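Local coordinates for protein BamaA.19900.a (Balamuthia mandrillaris, PDB 6VZZ) that probably phosphorylates glucose to glucose 6-phosphate as a glucokinase of the actin-like ATPase clan, and is caught here with beta-D-glucopyranose bound, at residues 97-102 with 139-144; 330-335 with 367-372; 267-272 with 306-311; 35-40 with 88-93. All blocks are in the same frame, centred on the assembly; numbering follows the deposited sequence.

Contacts 4 and 1 belong to the same five-stranded mixed sheet, where strands 37-43 and 96-101 are neighbours. Their centres lie about 16 Å apart, and they touch directly through the pair Cys98 N and Val39 O. Contact 2 sits in the six-stranded mixed sheet, its centre about 28 Å from that of contact 1. Contact 3 packs helix 303-327, which runs into strand 331-335 of contact 2, on helix 263-276; the centres of these two contacts are about 25 Å apart. Along the chain the order is 4, 1, 3, 2. This split into two sheet-and-helix halves agrees with the two-lobed actin-like ATPase fold, and the glucose pocket (Ala102 to Glu258) probably lies between the lobes.

Contact 1 of 4, residues 97-102 with 139-144; sequences ACLAGA and TKTHFI. With BGC (beta-D-glucopyranose), chain B.
The Phe143 ring turns its edge to strand 97-101: Leu99 O lies at that edge in the ring plane, and Leu99 CB comes near the same plane, 3.6 Å from Phe143 CD1. Chi1 (-83°) sets the ring beside the backbone N, and chi2 (-47°) turns its edge. The His142 ring meets Ala97 O only obliquely. Beyond the phenyl edge, Leu99 CD1 reaches Thr141 CG2 at 3.7 Å, while Thr141 OG1 is turned to Pro137 O. The backbones are parallel neighbours in the five-stranded sheet of the actin-like fold, their short axes 4.7 Å apart and inclined by 18°. Five hydrogen bonds join them, among them Leu99 N to His142 O (2.9 Å) and Ile144 N to Leu99 O (2.9 Å). On the face bearing Cys98, Ala100, His142 and Ile144, Cys98 SG touches Ile144 CD1 at 3.6 Å and Ala100 CB meets Ile144 CG1 at 3.7 Å; helix 380-389 covers this side with Ala385, Val388 and Ala389. Both strands run toward the sugar. Just past the end of the first, Ala102 CB lies 3.3 Å from O6 of the glucose; the second ends on Asn145, with Asp146 next, and both hydrogen-bond to the sugar.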
loop_
_atom_site.group_PDB
_atom_site.type_symbol
_atom_site.label_atom_id
_atom_site.label_comp_id
_atom_site.label_asym_id
_atom_site.label_seq_id
_atom_site.Cartn_x
_atom_site.Cartn_y
_atom_site.Cartn_z
ATOM N N ALA A 97 -13.382 -26.337 1.435
ATOM C CA ALA A 97 -12.444 -26.115 0.349
ATOM C C ALA A 97 -12.081 -24.642 0.291
ATOM O O ALA A 97 -12.882 -23.771 0.641
ATOM C CB ALA A 97 -13.013 -26.579 -0.995
ATOM N N CYS A 98 -10.851 -24.374 -0.134
ATOM C CA CYS A 98 -10.400 -23.014 -0.390
ATOM C C CYS A 98 -9.505 -23.018 -1.617
ATOM O O CYS A 98 -8.586 -23.837 -1.714
ATOM C CB CYS A 98 -9.644 -22.434 0.799
ATOM S SG CYS A 98 -8.909 -20.828 0.427
ATOM N N LEU A 99 -9.784 -22.112 -2.553
ATOM C CA LEU A 99 -8.991 -21.947 -3.765
ATOM C C LEU A 99 -8.254 -20.617 -3.695
ATOM O O LEU A 99 -8.888 -19.556 -3.642
ATOM C CB LEU A 99 -9.872 -22.002 -5.008
ATOM C CG LEU A 99 -10.714 -23.266 -5.148
ATOM C CD1 LEU A 99 -12.126 -22.989 -4.711
ATOM C CD2 LEU A 99 -10.677 -23.778 -6.576
ATOM N N ALA A 100 -6.924 -20.676 -3.676
ATOM C CA ALA A 100 -6.082 -19.486 -3.690
ATOM C C ALA A 100 -5.634 -19.263 -5.128
ATOM O O ALA A 100 -4.821 -20.030 -5.658
ATOM C CB ALA A 100 -4.888 -19.639 -2.749
ATOM N N GLY A 101 -6.176 -18.221 -5.760
ATOM C CA GLY A 101 -5.937 -17.995 -7.172
ATOM C C GLY A 101 -5.199 -16.712 -7.481
ATOM O O GLY A 101 -5.252 -15.750 -6.713
ATOM N N ALA A 102 -4.519 -16.680 -8.627
ATOM C CA ALA A 102 -3.652 -15.562 -8.993
ATOM C C ALA A 102 -4.476 -14.470 -9.677
ATOM O O ALA A 102 -4.332 -14.174 -10.864
ATOM C CB ALA A 102 -2.516 -16.048 -9.881
ATOM N N THR A 139 -21.685 -24.496 0.332
ATOM C CA THR A 139 -21.713 -23.501 1.391
ATOM C C THR A 139 -20.389 -23.384 2.139
ATOM O O THR A 139 -20.269 -22.532 3.022
ATOM C CB THR A 139 -22.849 -23.821 2.367
ATOM O OG1 THR A 139 -22.785 -25.203 2.735
ATOM C CG2 THR A 139 -24.204 -23.553 1.708
ATOM N N LYS A 140 -19.389 -24.196 1.804
ATOM C CA LYS A 140 -18.139 -24.243 2.558
ATOM C C LYS A 140 -16.927 -24.178 1.628
ATOM O O LYS A 140 -15.913 -24.846 1.854
ATOM C CB LYS A 140 -18.098 -25.493 3.440
ATOM C CG LYS A 140 -19.230 -25.556 4.469
ATOM C CD LYS A 140 -19.152 -26.788 5.370
ATOM C CE LYS A 140 -19.822 -28.025 4.751
ATOM N NZ LYS A 140 -19.586 -29.270 5.557
ATOM N N THR A 141 -17.009 -23.354 0.580
ATOM C CA THR A 141 -15.939 -23.157 -0.392
ATOM C C THR A 141 -15.625 -21.671 -0.511
ATOM O O THR A 141 -16.534 -20.858 -0.708
ATOM C CB THR A 141 -16.333 -23.713 -1.765
ATOM O OG1 THR A 141 -16.458 -25.137 -1.691
ATOM C CG2 THR A 141 -15.295 -23.354 -2.819
ATOM N N HIS A 142 -14.344 -21.310 -0.414
ATOM C CA HIS A 142 -13.953 -19.905 -0.397
ATOM C C HIS A 142 -12.834 -19.637 -1.381
ATOM O O HIS A 142 -11.955 -20.477 -1.583
ATOM C CB HIS A 142 -13.529 -19.468 1.010
ATOM C CG HIS A 142 -14.590 -19.703 2.031
ATOM N ND1 HIS A 142 -15.766 -18.983 2.050
ATOM C CD2 HIS A 142 -14.691 -20.624 3.018
ATOM C CE1 HIS A 142 -16.538 -19.434 3.023
ATOM N NE2 HIS A 142 -15.909 -20.429 3.626
ATOM N N PHE A 143 -12.883 -18.462 -1.994
ATOM C CA PHE A 143 -11.808 -17.955 -2.834
ATOM C C PHE A 143 -10.959 -16.994 -2.021
ATOM O O PHE A 143 -11.492 -16.112 -1.337
ATOM C CB PHE A 143 -12.361 -17.220 -4.053
ATOM C CG PHE A 143 -12.752 -18.115 -5.193
ATOM C CD1 PHE A 143 -11.906 -19.118 -5.628
ATOM C CD2 PHE A 143 -13.963 -17.927 -5.847
ATOM C CE1 PHE A 143 -12.258 -19.922 -6.693
ATOM C CE2 PHE A 143 -14.328 -18.726 -6.905
ATOM C CZ PHE A 143 -13.475 -19.728 -7.333
ATOM N N ILE A 144 -9.642 -17.162 -2.094
ATOM C CA ILE A 144 -8.710 -16.145 -1.636
ATOM C C ILE A 144 -7.698 -15.915 -2.750
ATOM O O ILE A 144 -7.571 -16.712 -3.682
ATOM C CB ILE A 144 -8.007 -16.525 -0.320
ATOM C CG1 ILE A 144 -7.146 -17.779 -0.516
ATOM C CG2 ILE A 144 -9.042 -16.671 0.807
ATOM C CD1 ILE A 144 -6.429 -18.227 0.738
HETATM C C2 BGC B . -2.166 -11.044 -10.089
HETATM C C3 BGC B . -2.166 -11.224 -8.579
HETATM C C4 BGC B . -1.334 -12.442 -8.198
HETATM C C5 BGC B . 0.057 -12.316 -8.807
HETATM C C6 BGC B . 0.959 -13.495 -8.528
HETATM C C1 BGC B . -0.728 -10.975 -10.578
HETATM O O1 BGC B . -0.669 -10.729 -11.936
HETATM O O2 BGC B . -2.870 -9.861 -10.443
HETATM O O3 BGC B . -3.495 -11.345 -8.092
HETATM O O4 BGC B . -1.202 -12.518 -6.786
HETATM O O5 BGC B . -0.066 -12.188 -10.230
HETATM O O6 BGC B . 0.309 -14.721 -8.788
#

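Contact 2 of 4, residues 330-335 with 367-372; sequences RGMLLA and EDIDLF
Arg330 is bonded to Asp370 through its backbone, and the two side chains come near each other. Its carbonyl O takes the Asp370 N-H at 3.1 Å, in the carbonyl plane on a lone pair, while the side chains lie alongside and point the same way. Their guanidinium and carboxylate planes are only 29° apart, yet Arg330 NE stays 4.1 Å from Asp370 OD2, too far for a salt bridge. Each has its firm partner elsewhere: Arg330 NH1 pairs with Asp184, a calcium-binding residue, and Asp370 OD1 accepts a bond from Ala174 N. At Gly331, the bare CA packs against Ile369 CG2 at 3.9 Å. Met332 is gripped through both backbone polar atoms, its N bonding to Asp370 O at 2.8 Å and its O receiving Phe372 N at 2.8 Å. Its side chain sets out with CG between the backbone N and carbonyl carbon (chi1 44°) and then runs extended, which carries CE to Leu371 CD1 at 3.6 Å. Leu333 points to the other face, where its CG meets Phe372 CD2 obliquely at 4.1 Å. Leu334 returns to the Met332 side: its CG touches Leu371 CD1 at 3.9 Å, and its N donates to Phe372 O. Helix 303-327 covers this face through Ala320, Cys324 and Leu316. In the sheet order strand 331-335 has parallel partners on both sides, 370-374 and 186-191, and the mostly helical link from 331-335 to 370-374, with no strand in it, makes a beta-alpha-beta connection in the six-stranded sheet of an actin-like ATPase lobe.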
loop_
_atom_site.group_PDB
_atom_site.type_symbol
_atom_site.label_atom_id
_atom_site.label_comp_id
_atom_site.label_asym_id
_atom_site.label_seq_id
_atom_site.Cartn_x
_atom_site.Cartn_y
_atom_site.Cartn_z
ATOM N N ARG A 330 8.044 -3.788 8.994
ATOM C CA ARG A 330 9.266 -4.114 9.710
ATOM C C ARG A 330 10.197 -5.015 8.905
ATOM O O ARG A 330 11.418 -4.984 9.116
ATOM C CB ARG A 330 8.919 -4.783 11.045
ATOM C CG ARG A 330 10.084 -5.480 11.713
ATOM C CD ARG A 330 10.028 -5.341 13.211
ATOM N NE ARG A 330 11.099 -6.098 13.849
ATOM C CZ ARG A 330 11.228 -6.255 15.163
ATOM N NH1 ARG A 330 10.346 -5.711 15.988
ATOM N NH2 ARG A 330 12.240 -6.964 15.649
ATOM N N GLY A 331 9.656 -5.798 7.978
ATOM C CA GLY A 331 10.475 -6.719 7.224
ATOM C C GLY A 331 9.727 -7.134 5.982
ATOM O O GLY A 331 8.584 -6.726 5.755
ATOM N N MET A 332 10.396 -7.950 5.170
ATOM C CA MET A 332 9.773 -8.468 3.965
ATOM C C MET A 332 10.261 -9.882 3.695
ATOM O O MET A 332 11.362 -10.265 4.095
ATOM C CB MET A 332 10.028 -7.565 2.753
ATOM C CG MET A 332 11.439 -7.084 2.623
ATOM S SD MET A 332 11.695 -6.089 1.136
ATOM C CE MET A 332 13.477 -6.115 1.116
ATOM N N LEU A 333 9.415 -10.658 3.026
ATOM C CA LEU A 333 9.684 -12.058 2.730
ATOM C C LEU A 333 9.578 -12.268 1.227
ATOM O O LEU A 333 8.539 -11.967 0.632
ATOM C CB LEU A 333 8.700 -12.970 3.467
ATOM C CG LEU A 333 8.810 -13.077 4.994
ATOM C CD1 LEU A 333 8.269 -11.853 5.726
ATOM C CD2 LEU A 333 8.093 -14.324 5.448
ATOM N N LEU A 334 10.654 -12.759 0.615
ATOM C CA LEU A 334 10.618 -13.214 -0.773
ATOM C C LEU A 334 10.199 -14.680 -0.778
ATOM O O LEU A 334 10.910 -15.532 -0.234
ATOM C CB LEU A 334 11.979 -13.034 -1.452
ATOM C CG LEU A 334 12.522 -11.593 -1.456
ATOM C CD1 LEU A 334 13.898 -11.489 -2.106
ATOM C CD2 LEU A 334 11.534 -10.678 -2.155
ATOM N N ALA A 335 9.043 -14.969 -1.365
ATOM C CA ALA A 335 8.425 -16.280 -1.240
ATOM C C ALA A 335 8.188 -16.892 -2.612
ATOM O O ALA A 335 8.309 -16.231 -3.646
ATOM C CB ALA A 335 7.107 -16.191 -0.465
ATOM N N GLU A 367 16.732 1.459 6.751
ATOM C CA GLU A 367 18.011 0.846 7.104
ATOM C C GLU A 367 17.832 -0.409 7.961
ATOM O O GLU A 367 18.627 -1.349 7.853
ATOM C CB GLU A 367 18.902 1.867 7.817
ATOM N N ASP A 368 16.787 -0.465 8.787
ATOM C CA ASP A 368 16.608 -1.553 9.745
ATOM C C ASP A 368 15.477 -2.508 9.351
ATOM O O ASP A 368 14.873 -3.162 10.207
ATOM C CB ASP A 368 16.382 -0.982 11.145
ATOM C CG ASP A 368 17.651 -0.342 11.723
ATOM O OD1 ASP A 368 18.723 -0.999 11.681
ATOM O OD2 ASP A 368 17.580 0.818 12.206
ATOM N N ILE A 369 15.195 -2.613 8.062
ATOM C CA ILE A 369 14.163 -3.507 7.559
ATOM C C ILE A 369 14.773 -4.888 7.362
ATOM O O ILE A 369 15.831 -5.020 6.736
ATOM C CB ILE A 369 13.574 -2.962 6.251
ATOM C CG1 ILE A 369 12.835 -1.651 6.536
ATOM C CG2 ILE A 369 12.675 -3.995 5.562
ATOM C CD1 ILE A 369 11.464 -1.577 5.914
ATOM N N ASP A 370 14.124 -5.913 7.916
ATOM C CA ASP A 370 14.567 -7.288 7.733
ATOM C C ASP A 370 14.158 -7.804 6.356
ATOM O O ASP A 370 13.110 -7.446 5.819
ATOM C CB ASP A 370 13.976 -8.208 8.809
ATOM C CG ASP A 370 14.552 -7.960 10.190
ATOM O OD1 ASP A 370 15.780 -8.115 10.389
ATOM O OD2 ASP A 370 13.756 -7.614 11.091
ATOM N N LEU A 371 14.999 -8.657 5.782
ATOM C CA LEU A 371 14.689 -9.316 4.520
ATOM C C LEU A 371 14.898 -10.811 4.698
ATOM O O LEU A 371 15.981 -11.249 5.107
ATOM C CB LEU A 371 15.552 -8.776 3.375
ATOM C CG LEU A 371 15.535 -9.584 2.069
ATOM C CD1 LEU A 371 14.131 -9.660 1.495
ATOM C CD2 LEU A 371 16.508 -9.007 1.041
ATOM N N PHE A 372 13.855 -11.586 4.421
ATOM C CA PHE A 372 13.927 -13.036 4.458
ATOM C C PHE A 372 13.646 -13.556 3.062
ATOM O O PHE A 372 12.964 -12.905 2.266
ATOM C CB PHE A 372 12.929 -13.645 5.455
ATOM C CG PHE A 372 13.008 -13.053 6.829
ATOM C CD1 PHE A 372 14.007 -13.433 7.701
ATOM C CD2 PHE A 372 12.090 -12.114 7.246
ATOM C CE1 PHE A 372 14.091 -12.892 8.968
ATOM C CE2 PHE A 372 12.169 -11.564 8.512
ATOM C CZ PHE A 372 13.178 -11.954 9.378
#

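Contact 3 of 4, residues 267-272 with 306-311; sequences VITYKW and HKAMML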
loop_
_atom_site.group_PDB
_atom_site.type_symbol
_atom_site.label_atom_id
_atom_site.label_comp_id
_atom_site.label_asym_id
_atom_site.label_seq_id
_atom_site.Cartn_x
_atom_site.Cartn_y
_atom_site.Cartn_z
ATOM N N VAL A 267 12.019 -12.696 -19.693
ATOM C CA VAL A 267 12.221 -13.076 -21.086
ATOM C C VAL A 267 12.289 -11.842 -21.977
ATOM O O VAL A 267 13.124 -11.764 -22.889
ATOM C CB VAL A 267 11.116 -14.048 -21.544
ATOM C CG1 VAL A 267 11.155 -14.237 -23.055
ATOM C CG2 VAL A 267 11.245 -15.387 -20.831
ATOM N N ILE A 268 11.416 -10.859 -21.744
ATOM C CA ILE A 268 11.400 -9.705 -22.639
ATOM C C ILE A 268 12.584 -8.785 -22.355
ATOM O O ILE A 268 13.156 -8.197 -23.279
ATOM C CB ILE A 268 10.051 -8.957 -22.564
ATOM C CG1 ILE A 268 9.915 -8.007 -23.756
ATOM C CG2 ILE A 268 9.886 -8.201 -21.252
ATOM C CD1 ILE A 268 8.620 -7.199 -23.765
ATOM N N THR A 269 12.989 -8.663 -21.085
ATOM C CA THR A 269 14.223 -7.951 -20.770
ATOM C C THR A 269 15.425 -8.620 -21.434
ATOM O O THR A 269 16.314 -7.943 -21.963
ATOM C CB THR A 269 14.401 -7.884 -19.255
ATOM O OG1 THR A 269 13.304 -7.162 -18.687
ATOM C CG2 THR A 269 15.709 -7.190 -18.887
ATOM N N TYR A 270 15.453 -9.956 -21.422
ATOM C CA TYR A 270 16.509 -10.704 -22.098
ATOM C C TYR A 270 16.557 -10.378 -23.587
ATOM O O TYR A 270 17.640 -10.177 -24.148
ATOM C CB TYR A 270 16.287 -12.201 -21.875
ATOM C CG TYR A 270 17.404 -13.100 -22.344
ATOM C CD1 TYR A 270 18.672 -13.029 -21.773
ATOM C CD2 TYR A 270 17.188 -14.043 -23.341
ATOM C CE1 TYR A 270 19.698 -13.860 -22.197
ATOM C CE2 TYR A 270 18.204 -14.878 -23.767
ATOM C CZ TYR A 270 19.456 -14.782 -23.194
ATOM O OH TYR A 270 20.466 -15.613 -23.616
ATOM N N LYS A 271 15.390 -10.319 -24.247
ATOM C CA LYS A 271 15.372 -10.007 -25.676
ATOM C C LYS A 271 15.845 -8.582 -25.939
ATOM O O LYS A 271 16.451 -8.317 -26.983
ATOM C CB LYS A 271 13.972 -10.231 -26.261
ATOM N N TRP A 272 15.603 -7.663 -25.000
ATOM C CA TRP A 272 16.113 -6.301 -25.140
ATOM C C TRP A 272 17.633 -6.266 -25.031
ATOM O O TRP A 272 18.309 -5.619 -25.841
ATOM C CB TRP A 272 15.481 -5.394 -24.087
ATOM C CG TRP A 272 16.185 -4.092 -23.935
ATOM C CD1 TRP A 272 16.060 -2.992 -24.733
ATOM C CD2 TRP A 272 17.120 -3.738 -22.908
ATOM N NE1 TRP A 272 16.866 -1.975 -24.271
ATOM C CE2 TRP A 272 17.528 -2.410 -23.153
ATOM C CE3 TRP A 272 17.660 -4.419 -21.814
ATOM C CZ2 TRP A 272 18.449 -1.750 -22.341
ATOM C CZ3 TRP A 272 18.576 -3.762 -21.008
ATOM C CH2 TRP A 272 18.959 -2.439 -21.275
ATOM N N HIS A 306 22.895 -12.662 -17.315
ATOM C CA HIS A 306 23.185 -11.926 -16.093
ATOM C C HIS A 306 22.608 -10.517 -16.149
ATOM O O HIS A 306 21.931 -10.076 -15.213
ATOM C CB HIS A 306 24.694 -11.891 -15.874
ATOM C CG HIS A 306 25.109 -11.152 -14.644
ATOM N ND1 HIS A 306 25.345 -9.795 -14.638
ATOM C CD2 HIS A 306 25.331 -11.581 -13.380
ATOM C CE1 HIS A 306 25.697 -9.417 -13.423
ATOM N NE2 HIS A 306 25.700 -10.482 -12.642
ATOM N N LYS A 307 22.853 -9.804 -17.254
ATOM C CA LYS A 307 22.391 -8.423 -17.374
ATOM C C LYS A 307 20.876 -8.334 -17.229
ATOM O O LYS A 307 20.360 -7.482 -16.495
ATOM C CB LYS A 307 22.852 -7.836 -18.713
ATOM C CG LYS A 307 22.580 -6.347 -18.899
ATOM C CD LYS A 307 23.246 -5.514 -17.808
ATOM C CE LYS A 307 22.998 -4.012 -17.994
ATOM N NZ LYS A 307 23.546 -3.191 -16.870
ATOM N N ALA A 308 20.146 -9.230 -17.899
ATOM C CA ALA A 308 18.690 -9.226 -17.801
ATOM C C ALA A 308 18.231 -9.582 -16.391
ATOM O O ALA A 308 17.345 -8.929 -15.824
ATOM C CB ALA A 308 18.100 -10.194 -18.822
ATOM N N MET A 309 18.819 -10.625 -15.808
ATOM C CA MET A 309 18.446 -11.025 -14.455
ATOM C C MET A 309 18.749 -9.915 -13.451
ATOM O O MET A 309 17.971 -9.675 -12.522
ATOM C CB MET A 309 19.186 -12.308 -14.087
ATOM C CG MET A 309 18.636 -13.047 -12.897
ATOM S SD MET A 309 17.091 -13.872 -13.302
ATOM C CE MET A 309 16.680 -14.607 -11.731
ATOM N N MET A 310 19.881 -9.229 -13.632
ATOM C CA MET A 310 20.210 -8.062 -12.821
ATOM C C MET A 310 19.079 -7.040 -12.833
ATOM O O MET A 310 18.635 -6.566 -11.781
ATOM C CB MET A 310 21.503 -7.439 -13.342
ATOM C CG MET A 310 22.205 -6.515 -12.375
ATOM S SD MET A 310 22.636 -7.385 -10.859
ATOM C CE MET A 310 21.406 -6.702 -9.748
ATOM N N LEU A 311 18.609 -6.673 -14.027
ATOM C CA LEU A 311 17.538 -5.689 -14.123
ATOM C C LEU A 311 16.237 -6.243 -13.570
ATOM O O LEU A 311 15.462 -5.515 -12.937
ATOM C CB LEU A 311 17.357 -5.251 -15.572
ATOM C CG LEU A 311 18.466 -4.356 -16.102
ATOM C CD1 LEU A 311 18.698 -4.638 -17.559
ATOM C CD2 LEU A 311 18.073 -2.910 -15.890
#
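Ala308 points its methyl at the backbone of Tyr270: Ala308 CB sits 3.7 Å from Tyr270 CA, and the two CA atoms, Tyr270 and Ala308, are 5.0 Å apart, the nearest such approach between the segments. The interface is apolar, and no hydrogen bond spans it. Thr269 adds its methyl, with CG2 3.8 Å from Ala308 CB. That branch lies anti to the backbone N (chi1 -61° for OG1), which brings the methyl across the interface while OG1 bonds back to Gly265 O in its own helix. Leu311 CD1 fills in next to it, 4.1 Å from Thr269 CG2. The geometry is that of two helices, 263-276 and 303-327, packed across each other at an oblique angle; their short axes pass 8.6 Å apart, with N-to-C directions inclined by 132°. Both probably belong to the larger lobe, as in other glucokinases. Aromatic contacts flank the alanine. The Tyr270 ring offers its edge to Ala308 CB, its hydroxyl being bonded farther off to Leu284 O. Leu311 crosses Trp272 at about a right angle and its CD1 reaches Trp272 CZ3 at 3.6 Å, oblique to the ring. The same indole makes an edge-to-face pair with Tyr243 of helix 234-249, whose Leu240 also packs on Thr269.

Contact 4 of 4, residues 35-40 with 88-93; sequences LKYYVG and DLLGVE. With CA (calcium ion), chain C.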
loop_
_atom_site.group_PDB
_atom_site.type_symbol
_atom_site.label_atom_id
_atom_site.label_comp_id
_atom_site.label_asym_id
_atom_site.label_seq_id
_atom_site.Cartn_x
_atom_site.Cartn_y
_atom_site.Cartn_z
ATOM N N LEU A 35 -14.514 -39.282 8.662
ATOM C CA LEU A 35 -13.407 -38.815 7.831
ATOM C C LEU A 35 -13.714 -37.385 7.404
ATOM O O LEU A 35 -14.447 -37.160 6.436
ATOM C CB LEU A 35 -13.207 -39.720 6.626
ATOM C CG LEU A 35 -12.170 -39.241 5.608
ATOM C CD1 LEU A 35 -10.748 -39.238 6.193
ATOM C CD2 LEU A 35 -12.259 -40.090 4.356
ATOM N N LYS A 36 -13.168 -36.421 8.129
ATOM C CA LYS A 36 -13.319 -35.011 7.800
ATOM C C LYS A 36 -12.002 -34.557 7.183
ATOM O O LYS A 36 -10.968 -34.563 7.857
ATOM C CB LYS A 36 -13.691 -34.192 9.041
ATOM N N TYR A 37 -12.035 -34.192 5.898
ATOM C CA TYR A 37 -10.861 -33.703 5.185
ATOM C C TYR A 37 -11.216 -32.470 4.367
ATOM O O TYR A 37 -12.389 -32.174 4.118
ATOM C CB TYR A 37 -10.257 -34.768 4.268
ATOM C CG TYR A 37 -11.064 -35.106 3.046
ATOM C CD1 TYR A 37 -12.090 -36.040 3.107
ATOM C CD2 TYR A 37 -10.782 -34.519 1.813
ATOM C CE1 TYR A 37 -12.825 -36.372 1.982
ATOM C CE2 TYR A 37 -11.518 -34.840 0.675
ATOM C CZ TYR A 37 -12.539 -35.770 0.770
ATOM O OH TYR A 37 -13.282 -36.114 -0.337
ATOM N N TYR A 38 -10.179 -31.749 3.946
ATOM C CA TYR A 38 -10.359 -30.445 3.327
ATOM C C TYR A 38 -9.539 -30.336 2.046
ATOM O O TYR A 38 -8.487 -30.968 1.903
ATOM C CB TYR A 38 -9.994 -29.339 4.318
ATOM C CG TYR A 38 -10.831 -29.403 5.572
ATOM C CD1 TYR A 38 -10.499 -30.270 6.609
ATOM C CD2 TYR A 38 -11.973 -28.621 5.711
ATOM C CE1 TYR A 38 -11.272 -30.352 7.753
ATOM C CE2 TYR A 38 -12.754 -28.694 6.856
ATOM C CZ TYR A 38 -12.398 -29.563 7.873
ATOM O OH TYR A 38 -13.161 -29.640 9.015
ATOM N N VAL A 39 -10.042 -29.525 1.111
ATOM C CA VAL A 39 -9.442 -29.337 -0.206
ATOM C C VAL A 39 -8.753 -27.982 -0.256
ATOM O O VAL A 39 -9.326 -26.971 0.161
ATOM C CB VAL A 39 -10.494 -29.437 -1.329
ATOM C CG1 VAL A 39 -9.857 -29.125 -2.689
ATOM C CG2 VAL A 39 -11.135 -30.807 -1.336
ATOM N N GLY A 40 -7.537 -27.958 -0.778
ATOM C CA GLY A 40 -6.836 -26.708 -1.028
ATOM C C GLY A 40 -6.337 -26.662 -2.454
ATOM O O GLY A 40 -5.868 -27.668 -2.992
ATOM N N ASP A 88 -13.867 -41.863 -6.168
ATOM C CA ASP A 88 -13.780 -43.311 -6.309
ATOM C C ASP A 88 -12.846 -43.942 -5.290
ATOM O O ASP A 88 -12.906 -45.157 -5.094
ATOM C CB ASP A 88 -13.315 -43.684 -7.712
ATOM C CG ASP A 88 -14.456 -43.838 -8.677
ATOM O OD1 ASP A 88 -15.549 -44.256 -8.229
ATOM O OD2 ASP A 88 -14.259 -43.554 -9.882
ATOM N N LEU A 89 -11.975 -43.159 -4.657
ATOM C CA LEU A 89 -11.049 -43.689 -3.665
ATOM C C LEU A 89 -11.459 -43.389 -2.233
ATOM O O LEU A 89 -11.097 -44.147 -1.333
ATOM C CB LEU A 89 -9.637 -43.139 -3.899
ATOM C CG LEU A 89 -8.923 -43.572 -5.179
ATOM C CD1 LEU A 89 -7.678 -42.725 -5.404
ATOM C CD2 LEU A 89 -8.557 -45.045 -5.122
ATOM N N LEU A 90 -12.191 -42.303 -1.992
ATOM C CA LEU A 90 -12.598 -41.942 -0.642
ATOM C C LEU A 90 -14.080 -42.128 -0.372
ATOM O O LEU A 90 -14.459 -42.347 0.781
ATOM C CB LEU A 90 -12.241 -40.485 -0.344
ATOM C CG LEU A 90 -10.775 -40.118 -0.172
ATOM C CD1 LEU A 90 -10.691 -38.657 0.210
ATOM C CD2 LEU A 90 -10.154 -40.989 0.890
ATOM N N GLY A 91 -14.932 -42.025 -1.387
ATOM C CA GLY A 91 -16.357 -42.098 -1.142
ATOM C C GLY A 91 -16.955 -40.871 -0.467
ATOM O O GLY A 91 -17.963 -40.332 -0.939
ATOM N N VAL A 92 -16.348 -40.414 0.631
ATOM C CA VAL A 92 -16.925 -39.365 1.467
ATOM C C VAL A 92 -16.541 -37.988 0.928
ATOM O O VAL A 92 -15.374 -37.736 0.604
ATOM C CB VAL A 92 -16.486 -39.534 2.930
ATOM C CG1 VAL A 92 -17.004 -38.388 3.790
ATOM C CG2 VAL A 92 -17.012 -40.846 3.476
ATOM N N GLU A 93 -17.538 -37.103 0.832
ATOM C CA GLU A 93 -17.347 -35.725 0.392
ATOM C C GLU A 93 -16.338 -34.979 1.256
ATOM O O GLU A 93 -16.141 -35.287 2.437
ATOM C CB GLU A 93 -18.671 -34.967 0.452
ATOM C CG GLU A 93 -19.467 -34.966 -0.815
ATOM C CD GLU A 93 -20.786 -34.260 -0.642
ATOM O OE1 GLU A 93 -21.146 -33.923 0.521
ATOM O OE2 GLU A 93 -21.460 -34.038 -1.676
HETATM CA CA CA C . -22.847 -32.287 -0.369
HETATM O O HOH W 1 -23.009 -32.582 -2.701
#
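The turn that leads from helix 72-90 toward strand 96-101 closes over the start of strand 37-43, with Leu90 and Val92 set against Leu35 and Tyr37. Leu90 CD1 lies over one face of the Tyr37 ring in a CH-pi contact, 3.8 Å from the ring centroid and 26° off the normal, displaced toward the rim. From the edge comes Val92 O, in the ring plane, and Tyr37 OH donates to it at 2.8 Å; the donor lies in the carbonyl plane with a C=O...O angle of 155°. Tyr37 gets there with CG between the backbone N and the carbonyl carbon (chi1 71°). The turn is made at Gly91, the first residue out of the helix, with a positive phi; the chain goes on from the helix into 96-101, the parallel neighbour of 37-43 in the five-stranded sheet. Leu35 completes the packing, its CD2 4.2 Å from Leu90 CD2, while Val92 CG1 lies 3.9 Å from Leu35 O. Glu93 leads its carboxylate away from Tyr37 and grips a calcium ion with both oxygens, OE1 at 2.5 Å and OE2 at 2.6 Å, beside one water ligand.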